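Local coordinates for putative mannose-6-phosphate isomerase YvyI (Bacillus subtilis, PDB 1QWR), which probably catalyses the interconversion of D-mannose 6-phosphate and D-fructose 6-phosphate, as a zinc-dependent type 1 mannose-6-phosphate isomerase of the cupin superfamily, at residues G21-A24 with L25-F29; K60-T63 with L64-W68; S140-E143 with L144-I148; K161-P164 with G165-Y168. All blocks are in the same frame, centred on the assembly; numbering follows the deposited sequence.

Interaction 1: residues G21-A24 with L25-F29; sequences GGTA and LRDRF. With ACT (acetate ion), chain F; FMT (formic acid), chain G.
Thr23 ends the loop right before helix 24-29 and gives its carbonyl to the first turn of that helix. Its O accepts two backbone bonds: one from Arg26 N at 2.9 Å, bent and arriving well above the carbonyl plane, and one from Asp27 N, nearly straight at 173° and lying in that plane. The next carbonyl continues the pattern, with Ala24 O taking Arg28 N at 2.8 Å. Thr23 is thus the N-cap residue, but its hydroxyl makes no capping bond to a backbone N-H. With chi1 at 61°, OG1 sits between the backbone N and the carbonyl carbon and donates instead to Asp27 OD2, 2.8 Å away, meeting that oxygen from above the carboxylate plane. The carboxylate thereby lies at the helix N-terminus, where the helix dipole would be expected to favour its negative charge.

This short helix follows strand 9-17 within the catalytic region of the type I family; Leu25 touches strands 38-44 and 85-92, packing the helix against these two strands. On the outer side, the Arg26 guanidinium passes Thr23 obliquely, with NH2 3.5 Å from CG2, and forms a salt bridge with Glu36. Its NH1 donates to an acetate oxygen, OXT, at 3.3 Å. Without the guanidinium, as with a serine here, Glu36 is likely to lose its charge partner and the methyl of Thr23 its cover. Arg28 NH2 pairs with Asp125, while NH1 makes a weak bond to O2 of a formic acid that, like the acetate, probably comes from the crystallisation liquor.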
# COMPACT_ATOMS: atom_id res chain seq x y z
N GLY A 21 -6.11 3.28 14.61
CA GLY A 21 -6.50 4.30 13.66
C GLY A 21 -6.92 5.62 14.30
O GLY A 21 -7.05 5.74 15.52
N GLY A 22 -7.13 6.62 13.45
CA GLY A 22 -7.53 7.94 13.92
C GLY A 22 -8.50 8.61 12.95
O GLY A 22 -9.36 7.95 12.38
N THR A 23 -8.34 9.92 12.77
CA THR A 23 -9.21 10.69 11.88
C THR A 23 -8.40 11.42 10.80
O THR A 23 -8.96 12.21 10.06
CB THR A 23 -10.04 11.79 12.66
OG1 THR A 23 -9.15 12.71 13.29
CG2 THR A 23 -10.93 11.16 13.73
N ALA A 24 -7.10 11.14 10.70
CA ALA A 24 -6.28 11.83 9.71
C ALA A 24 -6.79 11.68 8.27
O ALA A 24 -6.57 12.57 7.44
CB ALA A 24 -4.81 11.36 9.80
N LEU A 25 -7.47 10.57 7.98
CA LEU A 25 -7.98 10.37 6.61
C LEU A 25 -9.06 11.40 6.31
O LEU A 25 -9.24 11.83 5.17
CB LEU A 25 -8.52 8.94 6.45
CG LEU A 25 -7.39 7.91 6.42
CD1 LEU A 25 -7.92 6.49 6.61
CD2 LEU A 25 -6.68 8.02 5.05
N ARG A 26 -9.79 11.81 7.34
CA ARG A 26 -10.80 12.83 7.13
C ARG A 26 -10.13 14.20 7.19
O ARG A 26 -10.35 15.04 6.33
CB ARG A 26 -11.90 12.76 8.20
CG ARG A 26 -12.89 13.92 8.05
CD ARG A 26 -14.02 13.85 9.05
NE ARG A 26 -13.56 13.96 10.43
CZ ARG A 26 -13.89 13.10 11.38
NH1 ARG A 26 -14.69 12.08 11.09
NH2 ARG A 26 -13.46 13.27 12.62
N ASP A 27 -9.29 14.41 8.21
CA ASP A 27 -8.64 15.73 8.39
C ASP A 27 -7.69 16.16 7.26
O ASP A 27 -7.62 17.35 6.91
CB ASP A 27 -7.86 15.77 9.73
CG ASP A 27 -8.75 15.50 10.95
OD1 ASP A 27 -9.95 15.84 10.93
OD2 ASP A 27 -8.23 14.94 11.95
N ARG A 28 -6.97 15.22 6.68
CA ARG A 28 -6.01 15.55 5.65
C ARG A 28 -6.44 15.25 4.22
O ARG A 28 -5.91 15.85 3.28
CB ARG A 28 -4.68 14.86 5.96
CG ARG A 28 -4.28 15.11 7.40
CD ARG A 28 -2.91 14.57 7.74
NE ARG A 28 -1.86 15.19 6.95
CZ ARG A 28 -0.57 15.16 7.27
NH1 ARG A 28 -0.19 14.53 8.37
NH2 ARG A 28 0.32 15.74 6.49
N PHE A 29 -7.39 14.34 4.04
CA PHE A 29 -7.86 13.98 2.70
C PHE A 29 -9.34 14.31 2.46
O PHE A 29 -9.86 14.09 1.35
CB PHE A 29 -7.61 12.48 2.43
CG PHE A 29 -6.15 12.13 2.24
CD1 PHE A 29 -5.55 12.25 0.99
CD2 PHE A 29 -5.37 11.73 3.32
CE1 PHE A 29 -4.18 12.00 0.82
CE2 PHE A 29 -4.01 11.48 3.16
CZ PHE A 29 -3.41 11.62 1.91
C ACT F . -17.55 12.52 8.43
O ACT F . -18.31 12.63 7.43
OXT ACT F . -16.76 11.54 8.61
CH3 ACT F . -17.39 13.74 9.32
C FMT G . 0.71 11.97 11.23
O1 FMT G . 1.75 12.57 10.78
O2 FMT G . -0.32 12.16 10.50

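Interaction 2: residues K60-T63 with L64-W68; sequences KGKT and LIELW
A helix N-cap spanned by a salt bridge, from the residue before the cap, Lys62, to Glu66, makes up this local contact, where the loop after strand 53-54 enters helix 64-70. Thr63 holds the cap position. Its OG1, with chi1 at 66°, lies between the backbone N and the carbonyl carbon and is directed at the first turn, where it accepts from Glu66 N at 3.1 Å with an N-H...O angle of 165°. The carbonyl of the same residue makes the first alpha-helical bond: Leu67 N reaches Thr63 O at 3.1 Å, in the carbonyl plane.

In the conformer described, one of two modelled for Glu66, the carboxylate makes a salt bridge with Lys62, NZ to OE1 2.8 Å. The lysine chain runs extended to CE and bends at chi4 (-60°), bringing NZ to OE1, which it meets from above the carboxylate plane. Lys62 CD lies 3.6 Å from Glu66 OE1, so methylenes as well as charge meet the carboxylate. A water donates to Glu66 OE2 and accepts a weak bond from Lys62 NZ, bridging the pair. On the inner side Leu64 packs on Phe75 and Leu67 on Tyr59. A hydroxyl accepting three residues on marks a threonine N-cap.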
# COMPACT_ATOMS: atom_id res chain seq x y z
N LYS A 60 -19.11 2.74 -14.06
CA LYS A 60 -19.48 3.25 -12.75
C LYS A 60 -20.33 2.23 -12.00
O LYS A 60 -21.29 1.69 -12.55
CB LYS A 60 -20.25 4.57 -12.87
CG LYS A 60 -20.58 5.18 -11.52
CD LYS A 60 -21.15 6.60 -11.63
CE LYS A 60 -21.22 7.24 -10.24
NZ LYS A 60 -21.40 8.73 -10.32
N GLY A 61 -19.96 1.95 -10.75
CA GLY A 61 -20.70 1.00 -9.94
C GLY A 61 -20.09 -0.39 -9.89
O GLY A 61 -20.26 -1.10 -8.90
N LYS A 62 -19.37 -0.78 -10.94
CA LYS A 62 -18.73 -2.09 -10.97
C LYS A 62 -17.56 -2.15 -9.99
O LYS A 62 -16.95 -1.12 -9.70
CB LYS A 62 -18.23 -2.38 -12.39
CG LYS A 62 -19.38 -2.51 -13.40
CD LYS A 62 -18.93 -3.23 -14.65
CE LYS A 62 -20.08 -3.42 -15.65
NZ LYS A 62 -21.22 -4.22 -15.11
N THR A 63 -17.24 -3.34 -9.47
CA THR A 63 -16.12 -3.44 -8.54
C THR A 63 -14.87 -3.70 -9.36
O THR A 63 -14.96 -4.10 -10.52
CB THR A 63 -16.22 -4.61 -7.56
OG1 THR A 63 -16.15 -5.85 -8.29
CG2 THR A 63 -17.52 -4.55 -6.76
N LEU A 64 -13.70 -3.50 -8.76
CA LEU A 64 -12.46 -3.74 -9.49
C LEU A 64 -12.36 -5.21 -9.82
O LEU A 64 -11.75 -5.57 -10.80
CB LEU A 64 -11.25 -3.28 -8.67
CG LEU A 64 -9.92 -3.22 -9.42
CD1 LEU A 64 -10.05 -2.38 -10.70
CD2 LEU A 64 -8.86 -2.60 -8.49
N ILE A 65 -12.99 -6.07 -9.01
CA ILE A 65 -12.95 -7.51 -9.31
C ILE A 65 -13.71 -7.78 -10.62
O ILE A 65 -13.24 -8.53 -11.48
CB ILE A 65 -13.59 -8.35 -8.17
CG1 ILE A 65 -12.78 -8.14 -6.87
CG2 ILE A 65 -13.64 -9.83 -8.58
CD1 ILE A 65 -13.42 -8.70 -5.61
N GLU A 66 -14.89 -7.19 -10.77
CA GLU A 66 -15.68 -7.39 -11.99
C GLU A 66 -14.90 -6.85 -13.21
O GLU A 66 -14.97 -7.42 -14.30
CB GLU A 66 -17.05 -6.70 -11.86
CG GLU A 66 -17.92 -6.83 -13.12
CD GLU A 66 -19.38 -6.51 -12.87
OE1 GLU A 66 -20.15 -6.47 -13.86
OE2 GLU A 66 -19.77 -6.32 -11.70
N LEU A 67 -14.17 -5.76 -13.03
CA LEU A 67 -13.37 -5.22 -14.13
C LEU A 67 -12.27 -6.21 -14.49
O LEU A 67 -12.02 -6.52 -15.65
CB LEU A 67 -12.74 -3.89 -13.73
CG LEU A 67 -13.55 -2.63 -13.98
CD1 LEU A 67 -12.61 -1.42 -13.90
CD2 LEU A 67 -14.18 -2.68 -15.38
N TRP A 68 -11.60 -6.75 -13.48
CA TRP A 68 -10.54 -7.71 -13.77
C TRP A 68 -11.07 -8.97 -14.48
O TRP A 68 -10.48 -9.46 -15.45
CB TRP A 68 -9.82 -8.13 -12.49
CG TRP A 68 -8.72 -9.08 -12.71
CD1 TRP A 68 -8.73 -10.45 -12.54
CD2 TRP A 68 -7.39 -8.73 -13.07
NE1 TRP A 68 -7.47 -10.96 -12.77
CE2 TRP A 68 -6.63 -9.92 -13.09
CE3 TRP A 68 -6.76 -7.52 -13.37
CZ2 TRP A 68 -5.27 -9.93 -13.40
CZ3 TRP A 68 -5.40 -7.53 -13.67
CH2 TRP A 68 -4.68 -8.73 -13.68
O HOH W 1 -22.43 -4.83 -12.05

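Interaction 3: residues S140-E143 with L144-I148; sequences SKTE and LVTMI
Thr146 lays its hydroxyl over the carbonyl of Thr142 one turn earlier, OG1 donating to Thr142 O at 2.9 Å. The backbone N of Thr146 binds the same oxygen, also at 2.9 Å, so this is the familiar helix arrangement in which a threonine side chain bonds back to the i-4 carbonyl. It belongs to helix 141-149, capped at its start by Ser140, whose OG accepts from Glu143 N at 3.2 Å.

The ladder continues with Leu144 N to Ser140 O at 2.9 Å, in the carbonyl plane, and Val145 N to Lys141 O. Separately, Glu143 OE2 accepts from Arg139 N, just before the helix. Farther along, the selenium of selenomethionine Met147 lies 4.3 Å from Glu143 CG, while Met147 CG rests 3.3 Å from the carbonyl O of Glu143. Leu144 and Met147 both lean on Leu156 of helix 153-156, and Val145 touches Val218 of helix 214-220, whereas Thr142 and Thr146 are on the exposed side.

With chi1 at -59°, Thr146 OG1 is anti to its own carbonyl carbon, and it approaches Thr142 O 37° above the carbonyl plane, on the face opposite to the one met by Thr146 N.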
# COMPACT_ATOMS: atom_id res chain seq x y z
N SER A 140 18.24 -18.00 14.82
CA SER A 140 17.60 -19.27 14.54
C SER A 140 16.13 -19.18 14.93
O SER A 140 15.74 -18.32 15.73
CB SER A 140 18.27 -20.41 15.33
OG SER A 140 17.95 -20.31 16.70
N LYS A 141 15.31 -20.06 14.38
CA LYS A 141 13.90 -20.02 14.72
C LYS A 141 13.64 -20.38 16.18
O LYS A 141 12.68 -19.90 16.77
CB LYS A 141 13.09 -20.88 13.76
CG LYS A 141 13.12 -20.28 12.34
CD LYS A 141 11.82 -20.47 11.58
CE LYS A 141 11.89 -19.76 10.22
NZ LYS A 141 10.61 -19.88 9.47
N THR A 142 14.51 -21.20 16.79
CA THR A 142 14.31 -21.53 18.21
C THR A 142 14.55 -20.26 19.04
O THR A 142 13.84 -20.00 20.01
CB THR A 142 15.27 -22.64 18.69
OG1 THR A 142 15.05 -23.84 17.93
CG2 THR A 142 15.02 -22.97 20.16
N GLU A 143 15.55 -19.49 18.64
CA GLU A 143 15.91 -18.24 19.31
C GLU A 143 14.78 -17.21 19.16
O GLU A 143 14.42 -16.51 20.10
CB GLU A 143 17.21 -17.70 18.70
CG GLU A 143 17.85 -16.49 19.37
CD GLU A 143 19.27 -16.25 18.84
OE1 GLU A 143 20.13 -17.14 19.02
OE2 GLU A 143 19.53 -15.20 18.25
N LEU A 144 14.22 -17.12 17.95
CA LEU A 144 13.12 -16.20 17.70
C LEU A 144 11.97 -16.55 18.66
O LEU A 144 11.41 -15.68 19.34
CB LEU A 144 12.66 -16.32 16.25
CG LEU A 144 11.46 -15.46 15.83
CD1 LEU A 144 11.88 -14.00 15.87
CD2 LEU A 144 10.97 -15.86 14.42
N VAL A 145 11.64 -17.84 18.72
CA VAL A 145 10.57 -18.32 19.58
C VAL A 145 10.85 -17.95 21.04
O VAL A 145 9.97 -17.43 21.74
CB VAL A 145 10.40 -19.84 19.47
CG1 VAL A 145 9.57 -20.38 20.63
CG2 VAL A 145 9.72 -20.17 18.15
N THR A 146 12.07 -18.22 21.49
CA THR A 146 12.48 -17.92 22.86
C THR A 146 12.34 -16.43 23.19
O THR A 146 11.76 -16.07 24.21
CB THR A 146 13.95 -18.34 23.10
OG1 THR A 146 14.09 -19.74 22.84
CG2 THR A 146 14.37 -18.04 24.53
N MSE A 147 12.86 -15.58 22.32
CA MSE A 147 12.80 -14.14 22.54
C MSE A 147 11.41 -13.55 22.46
O MSE A 147 11.14 -12.51 23.05
CB MSE A 147 13.72 -13.43 21.56
CG MSE A 147 15.14 -13.77 21.81
SE MSE A 147 16.29 -12.74 20.71
CE MSE A 147 16.38 -11.14 21.79
N ILE A 148 10.51 -14.20 21.72
CA ILE A 148 9.15 -13.71 21.63
C ILE A 148 8.42 -14.12 22.90
O ILE A 148 7.63 -13.35 23.44
CB ILE A 148 8.39 -14.29 20.40
CG1 ILE A 148 8.96 -13.70 19.11
CG2 ILE A 148 6.90 -13.98 20.51
CD1 ILE A 148 8.30 -14.23 17.85

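Interaction 4: residues K161-P164 with G165-Y168; sequences KIKP and GDFY
Hydrogen bonds gather around Asp166. Across the contact, Lys163 N donates to its OD2 at 3.0 Å; Tyr168 OH, from the same segment as Asp166, steadies that oxygen at 2.8 Å from the opposite face of the carboxylate plane, so OD2 is gripped from both sides. The backbone replies with Asp166 N to Lys163 O at 3.2 Å, closing the turn. Chi1 of -81° places CG beside the backbone N, swinging the carboxylate back over the turn.

Water extends the network: one molecule donates to both Lys161 O and OD2, and another joins Lys163 NZ to OD1. The opposite charges of Lys163 and Asp166 stay beyond a salt bridge, NZ to OD1 4.1 Å, and could attract only at longer range, although Lys163 CG touches Asp166 OD1 at 3.4 Å. Lys163 N and the Tyr168 hydroxyl would probably lose their shared acceptor if a leucine stood at Asp166, leaving the tyrosine ring freer to turn.

The apolar contact is made by Ile162 CG2, 3.5 Å from Tyr168 CE1 and oblique to the ring; both side chains also touch Ile132 of strand 131-136.

Gly165 has phi 96°, at which a side chain would clash with Pro164 O. Lys163 to Asp166 form a type II beta turn with proline and glycine at its two central positions, leading into strand 167-170, which pairs with strand 119-126 of the cupin-type zinc domain.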
# COMPACT_ATOMS: atom_id res chain seq x y z
N LYS A 161 14.69 4.79 12.17
CA LYS A 161 14.15 6.13 12.34
C LYS A 161 13.72 6.59 10.96
O LYS A 161 14.49 6.53 10.01
CB LYS A 161 15.22 7.07 12.90
CG LYS A 161 14.67 8.12 13.83
CD LYS A 161 13.56 8.90 13.15
CE LYS A 161 12.81 9.77 14.13
NZ LYS A 161 11.53 10.21 13.54
N ILE A 162 12.48 7.08 10.85
CA ILE A 162 11.96 7.51 9.56
C ILE A 162 11.63 8.99 9.47
O ILE A 162 11.47 9.67 10.48
CB ILE A 162 10.68 6.74 9.20
CG1 ILE A 162 9.58 7.07 10.22
CG2 ILE A 162 10.97 5.24 9.19
CD1 ILE A 162 8.17 6.61 9.80
N LYS A 163 11.50 9.48 8.23
CA LYS A 163 11.16 10.88 7.98
C LYS A 163 10.28 10.95 6.73
O LYS A 163 10.22 10.00 5.94
CB LYS A 163 12.45 11.70 7.76
CG LYS A 163 13.23 11.33 6.50
CD LYS A 163 14.54 12.13 6.42
CE LYS A 163 15.40 11.67 5.24
NZ LYS A 163 15.07 12.39 3.98
N PRO A 164 9.58 12.07 6.52
CA PRO A 164 8.72 12.17 5.34
C PRO A 164 9.52 11.98 4.06
O PRO A 164 10.65 12.46 3.94
CB PRO A 164 8.13 13.58 5.45
CG PRO A 164 8.15 13.83 6.93
CD PRO A 164 9.47 13.27 7.37
N GLY A 165 8.94 11.27 3.09
CA GLY A 165 9.64 11.04 1.85
C GLY A 165 10.37 9.71 1.79
O GLY A 165 10.78 9.29 0.71
N ASP A 166 10.55 9.06 2.94
CA ASP A 166 11.23 7.77 2.97
C ASP A 166 10.46 6.65 2.25
O ASP A 166 9.23 6.67 2.20
CB ASP A 166 11.45 7.30 4.41
CG ASP A 166 12.66 7.94 5.08
OD1 ASP A 166 13.39 8.70 4.42
OD2 ASP A 166 12.87 7.65 6.27
N PHE A 167 11.19 5.66 1.75
CA PHE A 167 10.54 4.51 1.10
C PHE A 167 11.16 3.25 1.65
O PHE A 167 12.39 3.15 1.73
CB PHE A 167 10.74 4.52 -0.41
CG PHE A 167 10.09 3.35 -1.12
CD1 PHE A 167 8.78 3.44 -1.61
CD2 PHE A 167 10.79 2.16 -1.32
CE1 PHE A 167 8.18 2.36 -2.28
CE2 PHE A 167 10.19 1.07 -1.99
CZ PHE A 167 8.88 1.19 -2.47
N TYR A 168 10.32 2.30 2.05
CA TYR A 168 10.79 1.02 2.58
C TYR A 168 10.15 -0.15 1.86
O TYR A 168 8.93 -0.21 1.71
CB TYR A 168 10.50 0.89 4.08
CG TYR A 168 11.22 1.93 4.90
CD1 TYR A 168 10.62 3.15 5.18
CD2 TYR A 168 12.55 1.73 5.30
CE1 TYR A 168 11.33 4.17 5.83
CE2 TYR A 168 13.26 2.74 5.94
CZ TYR A 168 12.66 3.96 6.20
OH TYR A 168 13.38 4.99 6.77
O HOH W 2 14.91 8.13 7.59
O HOH W 3 13.47 10.80 2.42

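All four are local contacts within continuous segments, and none touches another. Interactions 1, 2 and 3 are helix starts, whereas interaction 4 is a turn between strands. The three N-cap residues differ: in interactions 2 and 3 a hydroxyl accepts a backbone N-H, while in interaction 1 the hydroxyl makes no capping bond and donates to a carboxylate. Interactions 1 and 2 are partly buried, each setting apolar side chains inward and charged groups outward; interactions 3 and 4 lie at the surface. Interaction 4 is closest to the metal, with the Tyr168 side chain about 10 Å from the zinc ion. Interactions 2 and 3 lie on opposite sides of the chain's centre, their centres 44 Å apart.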